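Local coordinates for protein phosphoglycerate dehydrogenase (Lactobacillus plantarum, PDB 3EVT) that probably catalyses the NAD-dependent oxidation of 3-phosphoglycerate to 3-phosphohydroxypyruvate, the entry step of serine biosynthesis, at residues Y143-A154 and H171-F182. Residues are numbered along the deposited sequence; the frame is centred on the assembly and turned at random.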
loop_
_atom_site.group_PDB
_atom_site.type_symbol
_atom_site.label_atom_id
_atom_site.label_comp_id
_atom_site.label_asym_id
_atom_site.label_seq_id
_atom_site.Cartn_x
_atom_site.Cartn_y
_atom_site.Cartn_z
ATOM N N TYR A 143 8.457 -4.950 -15.732
ATOM C CA TYR A 143 9.183 -5.930 -16.513
ATOM C C TYR A 143 9.623 -7.056 -15.600
ATOM O O TYR A 143 10.468 -6.854 -14.698
ATOM C CB TYR A 143 10.440 -5.276 -17.152
ATOM C CG TYR A 143 10.170 -4.333 -18.327
ATOM C CD1 TYR A 143 10.504 -4.715 -19.641
ATOM C CD2 TYR A 143 9.622 -3.055 -18.124
ATOM C CE1 TYR A 143 10.295 -3.864 -20.708
ATOM C CE2 TYR A 143 9.394 -2.194 -19.185
ATOM C CZ TYR A 143 9.739 -2.619 -20.490
ATOM O OH TYR A 143 9.506 -1.798 -21.578
ATOM N N GLY A 144 9.058 -8.241 -15.831
ATOM C CA GLY A 144 9.289 -9.360 -14.938
ATOM C C GLY A 144 8.012 -9.700 -14.211
ATOM O O GLY A 144 7.588 -8.963 -13.295
ATOM N N THR A 145 7.387 -10.805 -14.583
ATOM C CA THR A 145 6.125 -11.195 -13.959
ATOM C C THR A 145 6.318 -12.479 -13.109
ATOM O O THR A 145 5.364 -13.245 -12.868
ATOM C CB THR A 145 4.971 -11.326 -15.005
ATOM O OG1 THR A 145 5.264 -12.380 -15.936
ATOM C CG2 THR A 145 4.789 -10.020 -15.784
ATOM N N GLY A 146 7.553 -12.696 -12.655
ATOM C CA GLY A 146 7.831 -13.751 -11.669
ATOM C C GLY A 146 7.224 -13.409 -10.305
ATOM O O GLY A 146 6.363 -12.512 -10.197
ATOM N N GLN A 147 7.668 -14.110 -9.261
ATOM C CA GLN A 147 7.075 -13.965 -7.935
ATOM C C GLN A 147 7.135 -12.512 -7.452
ATOM O O GLN A 147 6.158 -11.984 -6.918
ATOM C CB GLN A 147 7.849 -14.839 -6.947
ATOM C CG GLN A 147 7.182 -15.060 -5.581
ATOM C CD GLN A 147 8.222 -15.305 -4.467
ATOM O OE1 GLN A 147 9.394 -15.600 -4.746
ATOM N NE2 GLN A 147 7.807 -15.149 -3.213
ATOM N N ILE A 148 8.286 -11.874 -7.621
ATOM C CA ILE A 148 8.446 -10.455 -7.245
ATOM C C ILE A 148 7.479 -9.516 -7.988
ATOM O O ILE A 148 6.738 -8.749 -7.353
ATOM C CB ILE A 148 9.910 -9.989 -7.411
ATOM C CG1 ILE A 148 10.789 -10.611 -6.306
ATOM C CG2 ILE A 148 10.021 -8.455 -7.393
ATOM C CD1 ILE A 148 12.242 -10.652 -6.703
ATOM N N GLY A 149 7.454 -9.607 -9.320
ATOM C CA GLY A 149 6.581 -8.792 -10.152
ATOM C C GLY A 149 5.135 -8.934 -9.681
ATOM O O GLY A 149 4.366 -7.951 -9.639
ATOM N N GLN A 150 4.766 -10.155 -9.299
ATOM C CA GLN A 150 3.387 -10.464 -8.954
ATOM C C GLN A 150 3.003 -9.930 -7.582
ATOM O O GLN A 150 1.856 -9.506 -7.356
ATOM C CB GLN A 150 3.202 -11.985 -8.958
ATOM C CG GLN A 150 3.183 -12.621 -10.367
ATOM C CD GLN A 150 3.134 -14.133 -10.296
ATOM O OE1 GLN A 150 2.451 -14.696 -9.447
ATOM N NE2 GLN A 150 3.889 -14.795 -11.166
ATOM N N SER A 151 3.957 -9.963 -6.646
ATOM C CA SER A 151 3.672 -9.417 -5.320
ATOM C C SER A 151 3.654 -7.888 -5.363
ATOM O O SER A 151 2.828 -7.274 -4.722
ATOM C CB SER A 151 4.581 -10.008 -4.238
ATOM O OG SER A 151 5.800 -9.296 -4.143
ATOM N N LEU A 152 4.518 -7.280 -6.175
ATOM C CA LEU A 152 4.421 -5.832 -6.415
ATOM C C LEU A 152 3.072 -5.460 -7.051
ATOM O O LEU A 152 2.388 -4.542 -6.572
ATOM C CB LEU A 152 5.582 -5.308 -7.262
ATOM C CG LEU A 152 5.480 -3.804 -7.616
ATOM C CD1 LEU A 152 5.290 -2.898 -6.369
ATOM C CD2 LEU A 152 6.694 -3.325 -8.471
ATOM N N ALA A 153 2.710 -6.162 -8.138
ATOM C CA ALA A 153 1.375 -6.053 -8.759
ATOM C C ALA A 153 0.187 -6.132 -7.783
ATOM O O ALA A 153 -0.779 -5.341 -7.879
ATOM C CB ALA A 153 1.203 -7.110 -9.843
ATOM N N ALA A 154 0.218 -7.117 -6.887
ATOM C CA ALA A 154 -0.871 -7.278 -5.918
ATOM C C ALA A 154 -0.979 -6.020 -5.055
ATOM O O ALA A 154 -2.077 -5.516 -4.823
ATOM C CB ALA A 154 -0.651 -8.529 -5.017
ATOM N N HIS A 171 2.164 -14.000 -21.806
ATOM C CA HIS A 171 1.225 -14.856 -21.099
ATOM C C HIS A 171 0.676 -14.160 -19.833
ATOM O O HIS A 171 1.221 -13.143 -19.368
ATOM C CB HIS A 171 1.902 -16.167 -20.720
ATOM C CG HIS A 171 3.158 -15.997 -19.912
ATOM N ND1 HIS A 171 4.405 -15.860 -20.490
ATOM C CD2 HIS A 171 3.363 -15.958 -18.568
ATOM C CE1 HIS A 171 5.324 -15.755 -19.544
ATOM N NE2 HIS A 171 4.718 -15.813 -18.370
ATOM N N PRO A 172 -0.396 -14.711 -19.270
ATOM C CA PRO A 172 -1.008 -14.145 -18.070
ATOM C C PRO A 172 -0.137 -14.310 -16.805
ATOM O O PRO A 172 0.708 -15.204 -16.729
ATOM C CB PRO A 172 -2.317 -14.935 -17.933
ATOM C CG PRO A 172 -2.516 -15.649 -19.272
ATOM C CD PRO A 172 -1.120 -15.890 -19.768
ATOM N N ALA A 173 -0.341 -13.433 -15.823
ATOM C CA ALA A 173 0.310 -13.601 -14.523
ATOM C C ALA A 173 -0.578 -13.068 -13.407
ATOM O O ALA A 173 -1.283 -12.080 -13.579
ATOM C CB ALA A 173 1.655 -12.936 -14.505
ATOM N N ASP A 174 -0.515 -13.723 -12.257
ATOM C CA ASP A 174 -1.372 -13.377 -11.123
ATOM C C ASP A 174 -1.245 -11.907 -10.719
ATOM O O ASP A 174 -0.138 -11.410 -10.595
ATOM C CB ASP A 174 -0.979 -14.225 -9.922
ATOM C CG ASP A 174 -1.572 -15.609 -9.976
ATOM O OD1 ASP A 174 -2.317 -15.857 -10.946
ATOM O OD2 ASP A 174 -1.326 -16.445 -9.053
ATOM N N HIS A 175 -2.381 -11.251 -10.520
ATOM C CA HIS A 175 -2.494 -9.857 -10.078
ATOM C C HIS A 175 -2.231 -8.757 -11.082
ATOM O O HIS A 175 -2.575 -7.602 -10.833
ATOM C CB HIS A 175 -1.666 -9.604 -8.834
ATOM C CG HIS A 175 -1.901 -10.612 -7.755
ATOM N ND1 HIS A 175 -3.078 -10.669 -7.045
ATOM C CD2 HIS A 175 -1.118 -11.610 -7.280
ATOM C CE1 HIS A 175 -3.008 -11.655 -6.169
ATOM N NE2 HIS A 175 -1.830 -12.242 -6.293
ATOM N N PHE A 176 -1.597 -9.085 -12.202
ATOM C CA PHE A 176 -1.424 -8.101 -13.243
ATOM C C PHE A 176 -2.734 -7.906 -13.970
ATOM O O PHE A 176 -3.341 -8.861 -14.330
ATOM C CB PHE A 176 -0.384 -8.587 -14.240
ATOM C CG PHE A 176 1.014 -8.475 -13.748
ATOM C CD1 PHE A 176 1.730 -7.327 -13.943
ATOM C CD2 PHE A 176 1.620 -9.526 -13.104
ATOM C CE1 PHE A 176 3.028 -7.233 -13.505
ATOM C CE2 PHE A 176 2.908 -9.439 -12.671
ATOM C CZ PHE A 176 3.624 -8.327 -12.864
ATOM N N HIS A 177 -3.172 -6.679 -14.213
ATOM C CA HIS A 177 -4.373 -6.508 -15.024
ATOM C C HIS A 177 -4.174 -6.896 -16.498
ATOM O O HIS A 177 -5.136 -7.263 -17.166
ATOM C CB HIS A 177 -4.828 -5.068 -15.030
ATOM C CG HIS A 177 -5.008 -4.488 -13.674
ATOM N ND1 HIS A 177 -6.195 -4.578 -12.982
ATOM C CD2 HIS A 177 -4.157 -3.803 -12.878
ATOM C CE1 HIS A 177 -6.065 -3.972 -11.815
ATOM N NE2 HIS A 177 -4.842 -3.483 -11.735
ATOM N N GLU A 178 -2.972 -6.683 -17.033
ATOM C CA GLU A 178 -2.680 -7.074 -18.390
ATOM C C GLU A 178 -1.232 -7.430 -18.409
ATOM O O GLU A 178 -0.482 -6.853 -17.645
ATOM C CB GLU A 178 -2.813 -5.900 -19.376
ATOM C CG GLU A 178 -4.010 -5.000 -19.209
ATOM C CD GLU A 178 -3.945 -3.779 -20.154
ATOM O OE1 GLU A 178 -3.429 -3.926 -21.286
ATOM O OE2 GLU A 178 -4.383 -2.669 -19.757
ATOM N N THR A 179 -0.834 -8.321 -19.324
ATOM C CA THR A 179 0.581 -8.600 -19.561
ATOM C C THR A 179 0.900 -8.443 -21.052
ATOM O O THR A 179 0.019 -8.608 -21.881
ATOM C CB THR A 179 0.939 -10.014 -19.150
ATOM O OG1 THR A 179 0.053 -10.895 -19.807
ATOM C CG2 THR A 179 0.728 -10.206 -17.677
ATOM N N VAL A 180 2.150 -8.120 -21.383
ATOM C CA VAL A 180 2.574 -8.029 -22.764
ATOM C C VAL A 180 3.905 -8.730 -22.962
ATOM O O VAL A 180 4.672 -8.900 -22.020
ATOM C CB VAL A 180 2.727 -6.573 -23.222
ATOM C CG1 VAL A 180 1.391 -5.825 -23.117
ATOM C CG2 VAL A 180 3.839 -5.878 -22.459
ATOM N N ALA A 181 4.178 -9.124 -24.204
ATOM C CA ALA A 181 5.464 -9.707 -24.583
ATOM C C ALA A 181 6.488 -8.594 -24.751
ATOM O O ALA A 181 6.125 -7.478 -25.052
ATOM C CB ALA A 181 5.314 -10.491 -25.903
ATOM N N PHE A 182 7.767 -8.888 -24.572
ATOM C CA PHE A 182 8.825 -7.870 -24.796
ATOM C C PHE A 182 8.714 -7.070 -26.093
ATOM O O PHE A 182 9.098 -5.892 -26.148
ATOM C CB PHE A 182 10.213 -8.504 -24.736
ATOM C CG PHE A 182 10.603 -8.987 -23.361
ATOM C CD1 PHE A 182 11.078 -8.098 -22.409
ATOM C CD2 PHE A 182 10.496 -10.327 -23.019
ATOM C CE1 PHE A 182 11.438 -8.522 -21.158
ATOM C CE2 PHE A 182 10.871 -10.768 -21.759
ATOM C CZ PHE A 182 11.338 -9.862 -20.823
#
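Phe176 is sandwiched between Ala153 and Thr145, and this buried ring is the tight part of the contact. The Ala153 methyl sits almost exactly on the ring normal, CB lying 3.9 Å from the Phe176 centroid and 2° off axis, a CH-pi contact. On the opposite face Thr145 CG2 is displaced toward the rim, 23° off the normal. With CG anti to its own carbonyl carbon, Phe176 sends its far end toward the helix start, where CZ comes 3.3 Å from Gly149 O. The Thr145 hydroxyl is hydrogen-bonded with Asn167 ND2, while the Thr145 CB meets Ala173 CB at 3.7 Å.

Gln150 borders this core. Its NE2 donates to Thr145 O at 2.7 Å, nearly straight at 172° and within the amide plane, which fixes the amide's rotation and ties the glycine-rich loop to the first helical turn. Its OE1 passes 3.5 Å from Asp174 CB.

The solvent side is looser: Asp174 and His175, in the type II turn from Ala173 to Phe176, are exposed. Ala154 CB lies over one face of the His175 imidazole, a CH-pi contact 3.7 Å from its centroid, close but at the exposed rim. At the other end Phe182 CE1 reaches only the edge of the Tyr143 ring, 4.2 Å from Tyr143 CD1.

Gly144, Gly146 and Gly149 match a GxGxxG pattern running from the end of strand 139-143 into helix 147-158, and strand 178-181 is an edge strand of the same parallel sheet, features typical of the dinucleotide-binding Rossmann fold in D-2-hydroxyacid dehydrogenases.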